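Local atomic coordinates of possible translation initiation inhibitor (Rhodopseudomonas palustris, PDB entry 3LME), a protein that is of unassigned function but belongs to the YjgF-like family of small alpha-beta proteins and assembles as a trimer. Residues R51-L60 against D118-F126. The protein carries 1 engineered substitution. Sequence-based numbering, arbitrary orientation.
Sequences RIRRMFDNML and DIAEIDGTF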
loop_
_atom_site.group_PDB
_atom_site.type_symbol
_atom_site.label_atom_id
_atom_site.label_comp_id
_atom_site.label_asym_id
_atom_site.label_seq_id
_atom_site.Cartn_x
_atom_site.Cartn_y
_atom_site.Cartn_z
ATOM N N ARG A 51 17.605 -8.988 -11.775
ATOM C CA ARG A 51 17.125 -7.725 -11.194
ATOM C C ARG A 51 16.031 -7.931 -10.175
ATOM O O ARG A 51 16.080 -7.389 -9.081
ATOM C CB ARG A 51 16.588 -6.829 -12.280
ATOM C CG ARG A 51 16.382 -5.428 -11.837
ATOM C CD ARG A 51 17.659 -4.610 -11.954
ATOM N NE ARG A 51 17.323 -3.311 -12.515
ATOM C CZ ARG A 51 17.477 -2.986 -13.799
ATOM N NH1 ARG A 51 17.109 -1.774 -14.213
ATOM N NH2 ARG A 51 18.021 -3.850 -14.651
ATOM N N ILE A 52 15.044 -8.727 -10.554
ATOM C CA ILE A 52 13.935 -9.026 -9.703
ATOM C C ILE A 52 14.323 -9.906 -8.519
ATOM O O ILE A 52 13.897 -9.614 -7.375
ATOM C CB ILE A 52 12.802 -9.631 -10.509
ATOM C CG1 ILE A 52 12.055 -8.509 -11.228
ATOM C CG2 ILE A 52 11.843 -10.393 -9.596
ATOM C CD1 ILE A 52 11.304 -8.959 -12.418
ATOM N N ARG A 53 15.117 -10.964 -8.760
ATOM C CA ARG A 53 15.638 -11.795 -7.646
ATOM C C ARG A 53 16.348 -10.892 -6.620
ATOM O O ARG A 53 16.116 -11.000 -5.407
ATOM C CB ARG A 53 16.542 -12.942 -8.142
ATOM C CG ARG A 53 17.203 -13.811 -7.043
ATOM C CD ARG A 53 16.169 -14.323 -5.999
ATOM N NE ARG A 53 16.679 -15.175 -4.894
ATOM C CZ ARG A 53 16.788 -16.508 -4.942
ATOM N NH1 ARG A 53 16.469 -17.151 -6.051
ATOM N NH2 ARG A 53 17.222 -17.198 -3.886
ATOM N N ARG A 54 17.143 -9.957 -7.122
ATOM C CA ARG A 54 17.886 -9.069 -6.260
ATOM C C ARG A 54 17.002 -8.098 -5.494
ATOM O O ARG A 54 17.326 -7.718 -4.365
ATOM C CB ARG A 54 18.929 -8.303 -7.062
ATOM C CG ARG A 54 19.936 -7.526 -6.223
ATOM C CD ARG A 54 20.743 -8.498 -5.441
ATOM N NE ARG A 54 22.033 -7.917 -5.112
ATOM C CZ ARG A 54 23.167 -8.170 -5.757
ATOM N NH1 ARG A 54 23.190 -8.997 -6.792
ATOM N NH2 ARG A 54 24.284 -7.569 -5.354
ATOM N N MET A 55 15.903 -7.672 -6.112
ATOM C CA MET A 55 14.897 -6.856 -5.433
ATOM C C MET A 55 14.316 -7.649 -4.260
ATOM O O MET A 55 14.255 -7.145 -3.129
ATOM C CB MET A 55 13.811 -6.444 -6.413
ATOM C CG MET A 55 12.613 -5.690 -5.820
ATOM S SD MET A 55 11.404 -5.350 -7.116
ATOM C CE MET A 55 10.722 -7.006 -7.366
ATOM N N PHE A 56 13.945 -8.907 -4.515
ATOM C CA PHE A 56 13.451 -9.761 -3.434
ATOM C C PHE A 56 14.479 -10.014 -2.318
ATOM O O PHE A 56 14.147 -9.882 -1.126
ATOM C CB PHE A 56 12.926 -11.060 -3.984
ATOM C CG PHE A 56 11.539 -10.969 -4.501
ATOM C CD1 PHE A 56 10.470 -11.031 -3.643
ATOM C CD2 PHE A 56 11.301 -10.825 -5.857
ATOM C CE1 PHE A 56 9.176 -10.967 -4.128
ATOM C CE2 PHE A 56 9.983 -10.742 -6.369
ATOM C CZ PHE A 56 8.934 -10.810 -5.512
ATOM N N ASP A 57 15.720 -10.348 -2.699
ATOM C CA ASP A 57 16.787 -10.542 -1.730
ATOM C C ASP A 57 17.027 -9.260 -0.894
ATOM O O ASP A 57 17.147 -9.335 0.339
ATOM C CB ASP A 57 18.082 -10.977 -2.416
ATOM C CG ASP A 57 18.021 -12.403 -3.024
ATOM O OD1 ASP A 57 17.126 -13.233 -2.705
ATOM O OD2 ASP A 57 18.928 -12.704 -3.835
ATOM N N ASN A 58 17.096 -8.088 -1.525
ATOM C CA ASN A 58 17.263 -6.892 -0.731
ATOM C C ASN A 58 16.152 -6.748 0.306
ATOM O O ASN A 58 16.430 -6.413 1.462
ATOM C CB ASN A 58 17.285 -5.638 -1.590
ATOM C CG ASN A 58 18.576 -5.444 -2.328
ATOM O OD1 ASN A 58 18.620 -4.750 -3.329
ATOM N ND2 ASN A 58 19.631 -6.034 -1.840
ATOM N N MET A 59 14.900 -6.965 -0.118
ATOM C CA MET A 59 13.718 -6.790 0.742
ATOM C C MET A 59 13.868 -7.781 1.896
ATOM O O MET A 59 13.742 -7.382 3.075
ATOM C CB MET A 59 12.388 -6.997 -0.040
ATOM C CG MET A 59 11.079 -6.863 0.784
ATOM S SD MET A 59 9.513 -7.507 0.101
ATOM C CE MET A 59 9.874 -9.241 -0.192
ATOM N N LEU A 60 14.175 -9.049 1.562
ATOM C CA LEU A 60 14.231 -10.133 2.570
ATOM C C LEU A 60 15.344 -9.948 3.603
ATOM O O LEU A 60 15.191 -10.347 4.748
ATOM C CB LEU A 60 14.280 -11.528 1.926
ATOM C CG LEU A 60 12.937 -11.939 1.301
ATOM C CD1 LEU A 60 13.084 -13.097 0.356
ATOM C CD2 LEU A 60 11.792 -12.199 2.352
ATOM N N ASP A 118 14.235 2.038 -12.831
ATOM C CA ASP A 118 14.199 0.590 -12.611
ATOM C C ASP A 118 12.923 -0.043 -13.186
ATOM O O ASP A 118 11.943 0.654 -13.479
ATOM C CB ASP A 118 14.328 0.280 -11.110
ATOM C CG ASP A 118 15.048 -1.059 -10.831
ATOM O OD1 ASP A 118 14.684 -2.112 -11.419
ATOM O OD2 ASP A 118 15.999 -1.054 -10.012
ATOM N N ILE A 119 12.947 -1.362 -13.354
ATOM C CA ILE A 119 11.794 -2.093 -13.862
ATOM C C ILE A 119 10.809 -2.614 -12.808
ATOM O O ILE A 119 9.731 -3.060 -13.150
ATOM C CB ILE A 119 12.223 -3.262 -14.755
ATOM C CG1 ILE A 119 12.793 -4.418 -13.919
ATOM C CG2 ILE A 119 13.184 -2.772 -15.805
ATOM C CD1 ILE A 119 13.160 -5.624 -14.745
ATOM N N ALA A 120 11.165 -2.561 -11.539
ATOM C CA ALA A 120 10.344 -3.157 -10.499
ATOM C C ALA A 120 10.757 -2.644 -9.137
ATOM O O ALA A 120 11.948 -2.509 -8.849
ATOM C CB ALA A 120 10.429 -4.675 -10.538
ATOM N N GLU A 121 9.768 -2.360 -8.304
ATOM C CA GLU A 121 10.017 -1.979 -6.933
ATOM C C GLU A 121 8.983 -2.718 -6.089
ATOM O O GLU A 121 7.883 -2.988 -6.574
ATOM C CB GLU A 121 9.867 -0.476 -6.805
ATOM C CG GLU A 121 10.256 0.096 -5.465
ATOM C CD GLU A 121 10.452 1.597 -5.530
ATOM O OE1 GLU A 121 10.528 2.234 -4.464
ATOM O OE2 GLU A 121 10.537 2.150 -6.653
ATOM N N ILE A 122 9.335 -3.073 -4.852
ATOM C CA ILE A 122 8.444 -3.897 -4.044
ATOM C C ILE A 122 8.274 -3.355 -2.648
ATOM O O ILE A 122 9.202 -2.812 -2.109
ATOM C CB ILE A 122 8.865 -5.415 -4.031
ATOM C CG1 ILE A 122 7.839 -6.279 -3.281
ATOM C CG2 ILE A 122 10.239 -5.628 -3.385
ATOM C CD1 ILE A 122 7.911 -7.753 -3.610
ATOM N N ASP A 123 7.071 -3.495 -2.097
ATOM C CA ASP A 123 6.747 -3.149 -0.704
ATOM C C ASP A 123 6.364 -4.383 0.091
ATOM O O ASP A 123 5.427 -5.085 -0.277
ATOM C CB ASP A 123 5.556 -2.215 -0.645
ATOM C CG ASP A 123 5.900 -0.823 -1.045
ATOM O OD1 ASP A 123 7.110 -0.559 -1.267
ATOM O OD2 ASP A 123 4.954 0.005 -1.135
ATOM N N GLY A 124 7.068 -4.630 1.188
ATOM C CA GLY A 124 6.867 -5.835 1.950
ATOM C C GLY A 124 6.504 -5.469 3.349
ATOM O O GLY A 124 7.093 -4.549 3.911
ATOM N N THR A 125 5.525 -6.190 3.893
ATOM C CA THR A 125 5.054 -6.060 5.279
ATOM C C THR A 125 5.021 -7.449 5.923
ATOM O O THR A 125 4.497 -8.395 5.350
ATOM C CB THR A 125 3.664 -5.418 5.303
ATOM O OG1 THR A 125 3.713 -4.226 4.524
ATOM C CG2 THR A 125 3.217 -5.083 6.719
ATOM N N PHE A 126 5.623 -7.568 7.099
ATOM C CA PHE A 126 5.818 -8.870 7.726
ATOM C C PHE A 126 5.234 -8.885 9.143
ATOM O O PHE A 126 5.188 -7.851 9.831
ATOM C CB PHE A 126 7.301 -9.222 7.779
ATOM C CG PHE A 126 7.972 -9.325 6.423
ATOM C CD1 PHE A 126 8.270 -8.182 5.674
ATOM C CD2 PHE A 126 8.358 -10.548 5.924
ATOM C CE1 PHE A 126 8.893 -8.283 4.442
ATOM C CE2 PHE A 126 8.986 -10.658 4.696
ATOM C CZ PHE A 126 9.253 -9.531 3.946
#
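Arg51 reaches from the helix to Asp118, and the two form a salt bridge at the start of a buried helix-on-sheet contact of the YjgF-like fold. Over residues 51-60 the helix runs roughly along strand segment 120-126, in the same direction, their axes 27° apart and 8.8 Å at closest approach. The bond from Arg51 NE to Asp118 OD1 is weak, and the guanidinium and carboxylate planes are turned 60° apart. Asp118 OD1 also accepts a hydrogen bond from the backbone N of Ile119, on its anti lone pair, at 2.7 Å. Asp118 OD2 is hydrogen-bonded to His35 ND1. Ile52 sets CG1 against Ala120 CB and also packs on helix 83-98. Met55 has CG anti to its backbone N (chi1 175°), which carries the chain toward the strand. Its CG meets Ile122 CG2 at 3.4 Å, and its sulfur rests near the carbonyl of Ala120. The Phe56 and Ile122 side chains cross at about a right angle, with Phe56 CE1 3.5 Å from Ile122 CD1. Met59 extends likewise and lays SD over Gly124, 3.6 Å from CA. Its methyl, turned aside at chi3, comes to the edge of the Phe126 ring. Leu60 reaches the same ring edge, with CD2 4.0 Å from Phe126 CE2.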